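Malonyl CoA:acyl carrier protein malonyltransferase (Streptomyces coelicolor, PDB 1NM2) probably transfers the malonyl group of malonyl-CoA to holo acyl carrier protein, a step that supplies fatty acid biosynthesis. Local coordinates at residues A[134-139]-A[172-177]; A[29-34]-A[68-73]; A[89-94]-A[225-230]; A[161-166]-A[257-262]. All blocks are in the same frame, centred on the assembly; numbering follows the deposited sequence.

Contact 1: A[134-139]-A[172-177]; sequences TETGMS and AGTMEQ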
loop_
_atom_site.group_PDB
_atom_site.type_symbol
_atom_site.label_atom_id
_atom_site.label_comp_id
_atom_site.label_asym_id
_atom_site.label_seq_id
_atom_site.Cartn_x
_atom_site.Cartn_y
_atom_site.Cartn_z
ATOM N N THR A 134 12.810 -18.253 -4.828
ATOM C CA THR A 134 11.620 -19.076 -4.995
ATOM C C THR A 134 10.918 -18.822 -6.325
ATOM O O THR A 134 11.164 -17.820 -6.992
ATOM C CB THR A 134 10.586 -18.759 -3.894
ATOM O OG1 THR A 134 9.965 -17.493 -4.174
ATOM C CG2 THR A 134 11.255 -18.680 -2.532
ATOM N N GLU A 135 10.046 -19.747 -6.705
ATOM C CA GLU A 135 9.237 -19.601 -7.907
ATOM C C GLU A 135 7.818 -19.493 -7.352
ATOM O O GLU A 135 7.106 -20.491 -7.220
ATOM C CB GLU A 135 9.365 -20.819 -8.832
ATOM C CG GLU A 135 10.645 -20.849 -9.667
ATOM C CD GLU A 135 11.769 -21.640 -9.013
ATOM O OE1 GLU A 135 11.609 -22.867 -8.846
ATOM O OE2 GLU A 135 12.814 -21.038 -8.670
ATOM N N THR A 136 7.433 -18.268 -7.008
ATOM C CA THR A 136 6.127 -17.984 -6.420
ATOM C C THR A 136 5.466 -16.770 -7.069
ATOM O O THR A 136 6.071 -16.080 -7.883
ATOM C CB THR A 136 6.272 -17.684 -4.918
ATOM O OG1 THR A 136 7.126 -16.547 -4.748
ATOM C CG2 THR A 136 6.876 -18.869 -4.184
ATOM N N GLY A 137 4.222 -16.504 -6.691
ATOM C CA GLY A 137 3.515 -15.371 -7.256
ATOM C C GLY A 137 2.197 -15.108 -6.558
ATOM O O GLY A 137 1.935 -15.655 -5.489
ATOM N N MET A 138 1.378 -14.252 -7.162
ATOM C CA MET A 138 0.066 -13.898 -6.623
ATOM C C MET A 138 -0.911 -13.822 -7.785
ATOM O O MET A 138 -0.542 -13.401 -8.884
ATOM C CB MET A 138 0.105 -12.529 -5.930
ATOM C CG MET A 138 1.157 -12.372 -4.854
ATOM S SD MET A 138 1.269 -10.650 -4.267
ATOM C CE MET A 138 0.026 -10.651 -2.999
ATOM N N SER A 139 -2.153 -14.224 -7.540
ATOM C CA SER A 139 -3.186 -14.177 -8.569
ATOM C C SER A 139 -4.502 -13.747 -7.947
ATOM O O SER A 139 -4.858 -14.200 -6.863
ATOM C CB SER A 139 -3.357 -15.546 -9.232
ATOM O OG SER A 139 -2.180 -15.937 -9.916
ATOM N N ALA A 172 -1.872 -16.432 -3.147
ATOM C CA ALA A 172 -0.427 -16.397 -3.307
ATOM C C ALA A 172 0.199 -17.713 -2.866
ATOM O O ALA A 172 -0.257 -18.348 -1.915
ATOM C CB ALA A 172 0.163 -15.244 -2.503
ATOM N N GLY A 173 1.249 -18.112 -3.568
ATOM C CA GLY A 173 1.940 -19.347 -3.249
ATOM C C GLY A 173 2.932 -19.654 -4.352
ATOM O O GLY A 173 3.372 -18.742 -5.063
ATOM N N THR A 174 3.289 -20.928 -4.501
ATOM C CA THR A 174 4.233 -21.325 -5.537
ATOM C C THR A 174 3.542 -21.292 -6.894
ATOM O O THR A 174 2.313 -21.331 -6.978
ATOM C CB THR A 174 4.785 -22.756 -5.296
ATOM O OG1 THR A 174 3.724 -23.711 -5.416
ATOM C CG2 THR A 174 5.397 -22.867 -3.908
ATOM N N MET A 175 4.332 -21.217 -7.957
ATOM C CA MET A 175 3.771 -21.191 -9.297
ATOM C C MET A 175 3.001 -22.481 -9.592
ATOM O O MET A 175 2.005 -22.456 -10.305
ATOM C CB MET A 175 4.881 -20.972 -10.333
ATOM C CG MET A 175 5.517 -19.586 -10.246
ATOM S SD MET A 175 4.288 -18.252 -10.362
ATOM C CE MET A 175 4.181 -18.061 -12.147
ATOM N N GLU A 176 3.450 -23.604 -9.037
ATOM C CA GLU A 176 2.754 -24.874 -9.251
ATOM C C GLU A 176 1.356 -24.817 -8.641
ATOM O O GLU A 176 0.379 -25.235 -9.262
ATOM C CB GLU A 176 3.518 -26.035 -8.614
ATOM C CG GLU A 176 4.898 -26.286 -9.182
ATOM C CD GLU A 176 5.494 -27.587 -8.679
ATOM O OE1 GLU A 176 5.479 -27.812 -7.449
ATOM O OE2 GLU A 176 5.975 -28.384 -9.512
ATOM N N GLN A 177 1.266 -24.301 -7.420
ATOM C CA GLN A 177 -0.016 -24.188 -6.739
ATOM C C GLN A 177 -0.918 -23.195 -7.464
ATOM O O GLN A 177 -2.112 -23.448 -7.649
ATOM C CB GLN A 177 0.195 -23.745 -5.284
ATOM C CG GLN A 177 1.140 -24.652 -4.505
ATOM C CD GLN A 177 1.507 -24.110 -3.126
ATOM O OE1 GLN A 177 1.733 -22.910 -2.949
ATOM N NE2 GLN A 177 1.592 -25.003 -2.151
#
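M175 folds back over the beginning of the strand at T136 and G137. Bent at chi2 and chi3, its chain runs CG past the carbonyl of E135, with M175 CG 3.5 Å from E135 O, and then sets the sulfur beside the next peptide, M175 SD lying 3.7 Å from T136 O. The sulfur occupies the face of the sheet on which G137 and G173 present no side chains, so it can settle close to the backbone. M138 and A172 point to the other face, where M138 CG rests 3.8 Å from A172 CB. On that side M138 also touches A161 and N162 of strand 159-165, and its side chain comes within about 5 Å of a bound acetate.

The backbones pair antiparallel at the start of strand 136-143 and the end of strand 168-172. G137 and G173 form the hydrogen-bonded pair: G137 N to G173 O is 2.9 Å, while the return bond from G173 N to G137 O is 3.2 Å. Past G173 the chain turns a corner into helix 175-183, but M175 N still reaches E135 O at 3.0 Å. T174 is the N-cap there and shares a capping box with Q177, whose OE1 takes the T174 N-H. T136 turns away from the other segment, yet its CB sits only 3.1 Å from G173 O. Its hydroxyl, held between backbone N and carbonyl carbon (chi1 60°), donates to T134 OG1 and is also bonded to A200 N.

Contact 2: A[29-34]-A[68-73]; sequences DRVAAW and GILSAA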
loop_
_atom_site.group_PDB
_atom_site.type_symbol
_atom_site.label_atom_id
_atom_site.label_comp_id
_atom_site.label_asym_id
_atom_site.label_seq_id
_atom_site.Cartn_x
_atom_site.Cartn_y
_atom_site.Cartn_z
ATOM N N ASP A 29 13.292 19.457 -5.749
ATOM C CA ASP A 29 14.324 19.557 -4.718
ATOM C C ASP A 29 14.156 18.498 -3.621
ATOM O O ASP A 29 15.119 17.821 -3.252
ATOM C CB ASP A 29 14.319 20.952 -4.078
ATOM C CG ASP A 29 14.692 22.055 -5.062
ATOM O OD1 ASP A 29 15.716 21.908 -5.764
ATOM O OD2 ASP A 29 13.972 23.075 -5.123
ATOM N N ARG A 30 12.941 18.348 -3.099
ATOM C CA ARG A 30 12.708 17.363 -2.045
ATOM C C ARG A 30 12.971 15.947 -2.543
ATOM O O ARG A 30 13.665 15.170 -1.883
ATOM C CB ARG A 30 11.272 17.457 -1.504
ATOM C CG ARG A 30 10.949 18.769 -0.793
ATOM C CD ARG A 30 9.669 18.660 0.044
ATOM N NE ARG A 30 9.840 17.792 1.210
ATOM C CZ ARG A 30 8.845 17.397 2.004
ATOM N NH1 ARG A 30 7.600 17.791 1.758
ATOM N NH2 ARG A 30 9.090 16.611 3.048
ATOM N N VAL A 31 12.428 15.615 -3.712
ATOM C CA VAL A 31 12.611 14.278 -4.275
ATOM C C VAL A 31 14.092 13.972 -4.522
ATOM O O VAL A 31 14.539 12.845 -4.304
ATOM C CB VAL A 31 11.801 14.113 -5.588
ATOM C CG1 VAL A 31 12.075 12.756 -6.212
ATOM C CG2 VAL A 31 10.314 14.254 -5.287
ATOM N N ALA A 32 14.849 14.975 -4.961
ATOM C CA ALA A 32 16.276 14.805 -5.213
ATOM C C ALA A 32 17.008 14.457 -3.916
ATOM O O ALA A 32 17.884 13.592 -3.899
ATOM C CB ALA A 32 16.864 16.084 -5.824
ATOM N N ALA A 33 16.660 15.138 -2.830
ATOM C CA ALA A 33 17.296 14.867 -1.541
ATOM C C ALA A 33 16.961 13.443 -1.100
ATOM O O ALA A 33 17.812 12.747 -0.544
ATOM C CB ALA A 33 16.818 15.869 -0.496
ATOM N N TRP A 34 15.721 13.014 -1.340
ATOM C CA TRP A 34 15.320 11.655 -0.983
ATOM C C TRP A 34 16.128 10.670 -1.818
ATOM O O TRP A 34 16.661 9.689 -1.295
ATOM C CB TRP A 34 13.826 11.429 -1.242
ATOM C CG TRP A 34 12.908 12.219 -0.351
ATOM C CD1 TRP A 34 13.184 12.702 0.900
ATOM C CD2 TRP A 34 11.538 12.538 -0.610
ATOM N NE1 TRP A 34 12.065 13.298 1.434
ATOM C CE2 TRP A 34 11.042 13.210 0.528
ATOM C CE3 TRP A 34 10.678 12.317 -1.695
ATOM C CZ2 TRP A 34 9.722 13.663 0.614
ATOM C CZ3 TRP A 34 9.366 12.768 -1.608
ATOM C CH2 TRP A 34 8.903 13.434 -0.462
ATOM N N GLY A 68 3.271 9.505 -2.304
ATOM C CA GLY A 68 2.268 9.722 -1.273
ATOM C C GLY A 68 2.638 10.843 -0.321
ATOM O O GLY A 68 1.802 11.693 0.016
ATOM N N ILE A 69 3.890 10.852 0.121
ATOM C CA ILE A 69 4.357 11.892 1.028
ATOM C C ILE A 69 4.325 13.244 0.319
ATOM O O ILE A 69 3.901 14.250 0.895
ATOM C CB ILE A 69 5.800 11.626 1.500
ATOM C CG1 ILE A 69 5.855 10.329 2.314
ATOM C CG2 ILE A 69 6.292 12.796 2.335
ATOM C CD1 ILE A 69 7.250 9.885 2.675
ATOM N N LEU A 70 4.766 13.256 -0.935
ATOM C CA LEU A 70 4.805 14.478 -1.724
ATOM C C LEU A 70 3.420 15.066 -1.995
ATOM O O LEU A 70 3.213 16.269 -1.825
ATOM C CB LEU A 70 5.524 14.224 -3.057
ATOM C CG LEU A 70 5.922 15.448 -3.888
ATOM C CD1 LEU A 70 6.962 16.274 -3.124
ATOM C CD2 LEU A 70 6.493 14.997 -5.224
ATOM N N SER A 71 2.470 14.231 -2.414
ATOM C CA SER A 71 1.132 14.736 -2.704
ATOM C C SER A 71 0.430 15.197 -1.431
ATOM O O SER A 71 -0.281 16.205 -1.436
ATOM C CB SER A 71 0.294 13.679 -3.435
ATOM O OG SER A 71 0.246 12.453 -2.733
ATOM N N ALA A 72 0.637 14.471 -0.338
ATOM C CA ALA A 72 0.031 14.846 0.935
ATOM C C ALA A 72 0.591 16.202 1.362
ATOM O O ALA A 72 -0.149 17.086 1.798
ATOM C CB ALA A 72 0.340 13.808 1.987
ATOM N N ALA A 73 1.904 16.361 1.233
ATOM C CA ALA A 73 2.549 17.614 1.601
ATOM C C ALA A 73 1.941 18.760 0.788
ATOM O O ALA A 73 1.655 19.824 1.326
ATOM C CB ALA A 73 4.051 17.520 1.355
#
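W34, V31 and R30 of helix 27-38 meet I69, L70 and A73 of helix 57-75 in a widely spaced but mostly buried helix-helix contact, its centre about 17 Å from the centre of the chain. The two short segments run roughly antiparallel (153°), and their axes come no nearer than 11.4 Å, so side chains rather than backbones bridge the gap. With CG placed beside its backbone N (chi1 -67°), the W34 indole extends toward the partner helix and its benzo end meets I69, W34 CH2 lying 3.9 Å from I69 CG2. The edge of the ring also meets the L70 backbone, with L70 N near the ring plane 4.2 Å from W34 CH2. A turn earlier, V31 and L70 meet at about a right angle through one methyl each, V31 CG2 to L70 CD2 being 3.9 Å. R30 lies at the exposed margin. Its chain kinks at chi3 and lays one guanidinium face against the indole, W34 CZ2 standing 3.7 Å above its plane toward the rim; the edge of the group faces A73, with R30 NH1 3.6 Å from A73 CB. I69 leans further on V106 of helix 100-107.

No hydrogen bond joins the two segments, and cohesion between them comes from apolar surfaces. The polar ends are served from a third helix: OD2 of D113 takes both a salt bridge from R30 NH2 and the indole N-H of W34, which probably helps keep that carboxylate charged and probably helps fix how both flat groups are turned.

Contact 3: A[89-94]-A[225-230]; sequences FTPGAV and PKVTYV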
loop_
_atom_site.group_PDB
_atom_site.type_symbol
_atom_site.label_atom_id
_atom_site.label_comp_id
_atom_site.label_asym_id
_atom_site.label_seq_id
_atom_site.Cartn_x
_atom_site.Cartn_y
_atom_site.Cartn_z
ATOM N N PHE A 89 -3.651 20.686 7.785
ATOM C CA PHE A 89 -4.802 19.917 8.243
ATOM C C PHE A 89 -4.375 18.597 8.873
ATOM O O PHE A 89 -3.283 18.095 8.616
ATOM C CB PHE A 89 -5.765 19.651 7.076
ATOM C CG PHE A 89 -5.461 18.397 6.299
ATOM C CD1 PHE A 89 -6.072 17.191 6.632
ATOM C CD2 PHE A 89 -4.564 18.420 5.235
ATOM C CE1 PHE A 89 -5.796 16.029 5.917
ATOM C CE2 PHE A 89 -4.280 17.264 4.514
ATOM C CZ PHE A 89 -4.899 16.065 4.856
ATOM N N THR A 90 -5.253 18.044 9.699
ATOM C CA THR A 90 -4.995 16.781 10.372
ATOM C C THR A 90 -6.188 15.860 10.145
ATOM O O THR A 90 -7.307 16.176 10.540
ATOM C CB THR A 90 -4.800 16.998 11.890
ATOM O OG1 THR A 90 -3.671 17.850 12.107
ATOM C CG2 THR A 90 -4.573 15.670 12.602
ATOM N N PRO A 91 -5.967 14.710 9.489
ATOM C CA PRO A 91 -7.064 13.771 9.235
ATOM C C PRO A 91 -7.523 13.052 10.500
ATOM O O PRO A 91 -6.808 13.039 11.504
ATOM C CB PRO A 91 -6.460 12.812 8.213
ATOM C CG PRO A 91 -5.031 12.757 8.634
ATOM C CD PRO A 91 -4.708 14.216 8.903
ATOM N N GLY A 92 -8.715 12.459 10.444
ATOM C CA GLY A 92 -9.237 11.729 11.588
ATOM C C GLY A 92 -8.501 10.413 11.783
ATOM O O GLY A 92 -8.353 9.930 12.906
ATOM N N ALA A 93 -8.035 9.825 10.683
ATOM C CA ALA A 93 -7.301 8.566 10.740
ATOM C C ALA A 93 -6.543 8.337 9.440
ATOM O O ALA A 93 -6.862 8.942 8.416
ATOM C CB ALA A 93 -8.256 7.414 10.991
ATOM N N VAL A 94 -5.539 7.462 9.487
ATOM C CA VAL A 94 -4.746 7.148 8.302
ATOM C C VAL A 94 -4.538 5.648 8.150
ATOM O O VAL A 94 -4.607 4.896 9.122
ATOM C CB VAL A 94 -3.358 7.817 8.351
ATOM C CG1 VAL A 94 -3.519 9.330 8.399
ATOM C CG2 VAL A 94 -2.562 7.297 9.554
ATOM N N PRO A 225 1.905 7.281 17.215
ATOM C CA PRO A 225 1.090 7.969 16.208
ATOM C C PRO A 225 0.309 9.144 16.795
ATOM O O PRO A 225 -0.277 9.032 17.870
ATOM C CB PRO A 225 0.176 6.858 15.687
ATOM C CG PRO A 225 0.045 5.941 16.870
ATOM C CD PRO A 225 1.454 5.892 17.408
ATOM N N LYS A 226 0.310 10.271 16.087
ATOM C CA LYS A 226 -0.399 11.467 16.546
ATOM C C LYS A 226 -1.819 11.478 15.992
ATOM O O LYS A 226 -2.660 12.276 16.407
ATOM C CB LYS A 226 0.343 12.724 16.087
ATOM C CG LYS A 226 1.774 12.810 16.586
ATOM C CD LYS A 226 2.499 14.011 15.992
ATOM C CE LYS A 226 3.970 14.027 16.401
ATOM N NZ LYS A 226 4.722 15.173 15.793
ATOM N N VAL A 227 -2.064 10.589 15.035
ATOM C CA VAL A 227 -3.366 10.449 14.402
ATOM C C VAL A 227 -3.681 8.956 14.427
ATOM O O VAL A 227 -2.766 8.130 14.371
ATOM C CB VAL A 227 -3.329 10.926 12.935
ATOM C CG1 VAL A 227 -4.727 10.907 12.348
ATOM C CG2 VAL A 227 -2.725 12.324 12.853
ATOM N N THR A 228 -4.961 8.611 14.520
ATOM C CA THR A 228 -5.366 7.209 14.553
ATOM C C THR A 228 -4.759 6.454 13.370
ATOM O O THR A 228 -4.953 6.833 12.215
ATOM C CB THR A 228 -6.895 7.081 14.509
ATOM O OG1 THR A 228 -7.466 7.804 15.609
ATOM C CG2 THR A 228 -7.306 5.617 14.605
ATOM N N TYR A 229 -4.021 5.390 13.669
ATOM C CA TYR A 229 -3.363 4.581 12.645
ATOM C C TYR A 229 -4.017 3.195 12.557
ATOM O O TYR A 229 -3.961 2.418 13.509
ATOM C CB TYR A 229 -1.877 4.436 12.991
ATOM C CG TYR A 229 -1.075 3.661 11.971
ATOM C CD1 TYR A 229 -0.422 4.311 10.926
ATOM C CD2 TYR A 229 -0.997 2.268 12.035
ATOM C CE1 TYR A 229 0.289 3.591 9.965
ATOM C CE2 TYR A 229 -0.297 1.544 11.082
ATOM C CZ TYR A 229 0.343 2.210 10.051
ATOM O OH TYR A 229 1.016 1.486 9.097
ATOM N N VAL A 230 -4.625 2.892 11.413
ATOM C CA VAL A 230 -5.298 1.609 11.202
ATOM C C VAL A 230 -4.365 0.640 10.481
ATOM O O VAL A 230 -3.860 0.948 9.399
ATOM C CB VAL A 230 -6.588 1.796 10.369
ATOM C CG1 VAL A 230 -7.302 0.460 10.188
ATOM C CG2 VAL A 230 -7.509 2.789 11.066
HETATM O O HOH W 1 -7.212 10.878 15.298
#
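V227 splays its two methyls against the other segment. Its CG1, opposite the backbone N (chi1 -174°), presses on the carbonyl of P91, V227 CG1 to P91 O being a tight 3.1 Å, while V227 CG2 passes T90 CG2 at 3.8 Å with the two side chains sliding by in opposite directions. With CG1 beside the backbone N (chi1 -61°), CG2 of V94 falls between N and the carbonyl carbon. That methyl lies on the same face as the Y229 ring, V94 CG2 being 3.9 Å from Y229 CD1, and the two side chains cross near a right angle. Y229 sends its ring in among V244 and L248, and its hydroxyl is bonded to E101 O. On the other face A93 and T228 stand together, A93 CB 3.8 Å from T228 CB.

Two backbone bonds grip V94: its N donates to T228 O at 2.9 Å, and V230 N donates to V94 O at 3.0 Å. Earlier in the chain the gap widens and a water takes over, donating a hydrogen bond to G92 O at 2.8 Å and receiving a longer one from T228 N at 3.3 Å.

This is the edge of a parallel sheet, with the short strand 228-229 outermost beside strand 93-96. The latter leads into a GxSxG sequence that probably makes a nucleophile elbow, consistent with the alpha/beta hydrolase-like core of this acyltransferase.

Contact 4: A[161-166]-A[257-262]; sequences ANVNGA and RWDLCM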
loop_
_atom_site.group_PDB
_atom_site.type_symbol
_atom_site.label_atom_id
_atom_site.label_comp_id
_atom_site.label_asym_id
_atom_site.label_seq_id
_atom_site.Cartn_x
_atom_site.Cartn_y
_atom_site.Cartn_z
ATOM N N ALA A 161 -3.330 -13.925 0.536
ATOM C CA ALA A 161 -2.419 -12.796 0.725
ATOM C C ALA A 161 -3.090 -11.427 0.784
ATOM O O ALA A 161 -2.637 -10.532 1.500
ATOM C CB ALA A 161 -1.360 -12.810 -0.373
ATOM N N ASN A 162 -4.162 -11.259 0.017
ATOM C CA ASN A 162 -4.901 -10.005 -0.007
ATOM C C ASN A 162 -6.387 -10.266 0.187
ATOM O O ASN A 162 -6.983 -11.047 -0.554
ATOM C CB ASN A 162 -4.760 -9.289 -1.359
ATOM C CG ASN A 162 -3.544 -8.382 -1.451
ATOM O OD1 ASN A 162 -3.496 -7.520 -2.324
ATOM N ND2 ASN A 162 -2.559 -8.575 -0.587
ATOM N N VAL A 163 -6.974 -9.624 1.190
ATOM C CA VAL A 163 -8.417 -9.703 1.428
ATOM C C VAL A 163 -8.748 -8.216 1.378
ATOM O O VAL A 163 -8.668 -7.509 2.384
ATOM C CB VAL A 163 -8.756 -10.292 2.804
ATOM C CG1 VAL A 163 -10.274 -10.379 2.970
ATOM C CG2 VAL A 163 -8.150 -11.687 2.927
ATOM N N ASN A 164 -9.096 -7.748 0.186
ATOM C CA ASN A 164 -9.348 -6.331 -0.041
ATOM C C ASN A 164 -10.746 -5.762 0.099
ATOM O O ASN A 164 -10.943 -4.572 -0.137
ATOM C CB ASN A 164 -8.791 -5.949 -1.409
ATOM C CG ASN A 164 -7.315 -6.246 -1.524
ATOM O OD1 ASN A 164 -6.571 -6.098 -0.555
ATOM N ND2 ASN A 164 -6.880 -6.658 -2.705
ATOM N N GLY A 165 -11.708 -6.588 0.486
ATOM C CA GLY A 165 -13.063 -6.094 0.641
ATOM C C GLY A 165 -13.831 -6.158 -0.663
ATOM O O GLY A 165 -13.251 -6.419 -1.718
ATOM N N ALA A 166 -15.135 -5.909 -0.594
ATOM C CA ALA A 166 -15.975 -5.960 -1.780
ATOM C C ALA A 166 -15.868 -7.360 -2.379
ATOM O O ALA A 166 -16.029 -7.546 -3.582
ATOM C CB ALA A 166 -15.526 -4.914 -2.789
ATOM N N ARG A 257 -5.287 -7.437 5.337
ATOM C CA ARG A 257 -6.717 -7.415 5.604
ATOM C C ARG A 257 -7.282 -6.018 5.408
ATOM O O ARG A 257 -7.690 -5.361 6.369
ATOM C CB ARG A 257 -7.010 -7.906 7.026
ATOM C CG ARG A 257 -6.691 -9.387 7.229
ATOM C CD ARG A 257 -7.423 -10.244 6.199
ATOM N NE ARG A 257 -8.872 -10.139 6.333
ATOM C CZ ARG A 257 -9.577 -10.697 7.314
ATOM N NH1 ARG A 257 -10.897 -10.545 7.359
ATOM N NH2 ARG A 257 -8.967 -11.422 8.242
ATOM N N TRP A 258 -7.299 -5.568 4.159
ATOM C CA TRP A 258 -7.821 -4.245 3.846
ATOM C C TRP A 258 -9.321 -4.222 4.119
ATOM O O TRP A 258 -9.897 -3.167 4.399
ATOM C CB TRP A 258 -7.549 -3.878 2.384
ATOM C CG TRP A 258 -7.895 -2.447 2.093
ATOM C CD1 TRP A 258 -8.904 -1.985 1.294
ATOM C CD2 TRP A 258 -7.269 -1.293 2.658
ATOM N NE1 TRP A 258 -8.947 -0.608 1.330
ATOM C CE2 TRP A 258 -7.952 -0.157 2.158
ATOM C CE3 TRP A 258 -6.198 -1.104 3.542
ATOM C CZ2 TRP A 258 -7.596 1.149 2.512
ATOM C CZ3 TRP A 258 -5.844 0.194 3.898
ATOM C CH2 TRP A 258 -6.543 1.306 3.379
ATOM N N ASP A 259 -9.950 -5.394 4.045
ATOM C CA ASP A 259 -11.378 -5.502 4.317
ATOM C C ASP A 259 -11.669 -5.019 5.742
ATOM O O ASP A 259 -12.602 -4.242 5.978
ATOM C CB ASP A 259 -11.849 -6.958 4.162
ATOM C CG ASP A 259 -11.166 -7.908 5.134
ATOM O OD1 ASP A 259 -11.869 -8.772 5.703
ATOM O OD2 ASP A 259 -9.932 -7.805 5.325
ATOM N N LEU A 260 -10.859 -5.476 6.689
ATOM C CA LEU A 260 -11.028 -5.099 8.087
ATOM C C LEU A 260 -10.685 -3.634 8.326
ATOM O O LEU A 260 -11.228 -3.002 9.227
ATOM C CB LEU A 260 -10.165 -5.993 8.980
ATOM C CG LEU A 260 -10.589 -7.467 8.934
ATOM C CD1 LEU A 260 -9.681 -8.307 9.820
ATOM C CD2 LEU A 260 -12.041 -7.579 9.376
ATOM N N CYS A 261 -9.770 -3.098 7.530
ATOM C CA CYS A 261 -9.406 -1.700 7.679
ATOM C C CYS A 261 -10.630 -0.845 7.337
ATOM O O CYS A 261 -10.929 0.128 8.032
ATOM C CB CYS A 261 -8.227 -1.355 6.766
ATOM S SG CYS A 261 -6.656 -2.087 7.304
ATOM N N MET A 262 -11.341 -1.211 6.274
ATOM C CA MET A 262 -12.530 -0.461 5.876
ATOM C C MET A 262 -13.646 -0.624 6.904
ATOM O O MET A 262 -14.416 0.308 7.131
ATOM C CB MET A 262 -13.017 -0.885 4.478
ATOM C CG MET A 262 -12.095 -0.413 3.330
ATOM S SD MET A 262 -12.798 -0.533 1.659
ATOM C CE MET A 262 -12.779 -2.316 1.413
#
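D259 turns its carboxylate between its own N and carbonyl carbon (chi1 62°), and V163 swings CG1 to the side opposite its N (chi1 -179°), which brings V163 CG1 to 3.4 Å from D259 CG. R257, bent at chi2 and chi3, curls back beside V163, with R257 NE 3.5 Å from V163 CB. These bends also set the guanidinium side-on to D259 in a two-pronged salt bridge. R257 NH1 meets the syn lone pair of D259 OD1 at 2.6 Å, close to the guanidinium plane, whereas the bond from R257 NE to D259 OD2 tilts further from that plane.

The last part of strand 159-165 runs against the first turn of helix 258-267, and R257 is the N-cap. D259 N donates to V163 O at 3.0 Å. Next along, the carbonyl of N164 lies in the plane of the W258 ring at its edge, N164 O being 3.6 Å from W258 CD1, and M262 CE approaches the same oxygen at 3.3 Å. The side-chain oxygen of N164 is bonded to H97 NE2, H97 also meets the W258 ring, and the N164 side chain is about 5 Å from a bound acetate, so this joint borders the active-site pocket.

V163 O faces the start of the helix, where the local field would probably polarise it. D259 OD2 lies 3.2 Å from V163 O without a bond between the two acceptors, and the pairing with R257 probably offsets its charge, but N164 O is buried with no hydrogen-bonding partner.

Contacts 1 and 4 hold one mixed sheet and touch: A172 CB and M138 CE pack on A161 CB. Contact 3 belongs to the separate parallel sheet, yet meets contact 4 where V230 packs on C261. Contact 2 sits apart from contact 1, their centres about 34 Å apart on opposite sides of the chain's centre. Backbone hydrogen bonds carry contacts 1 and 3, and one of them ties contact 4, which adds a salt bridge between the N-cap residue and the first turn of its helix; contact 2 relies on apolar side chains. Contact 1 is mostly buried, as is contact 2 apart from R30 and A73, while contacts 3 and 4 are partly buried.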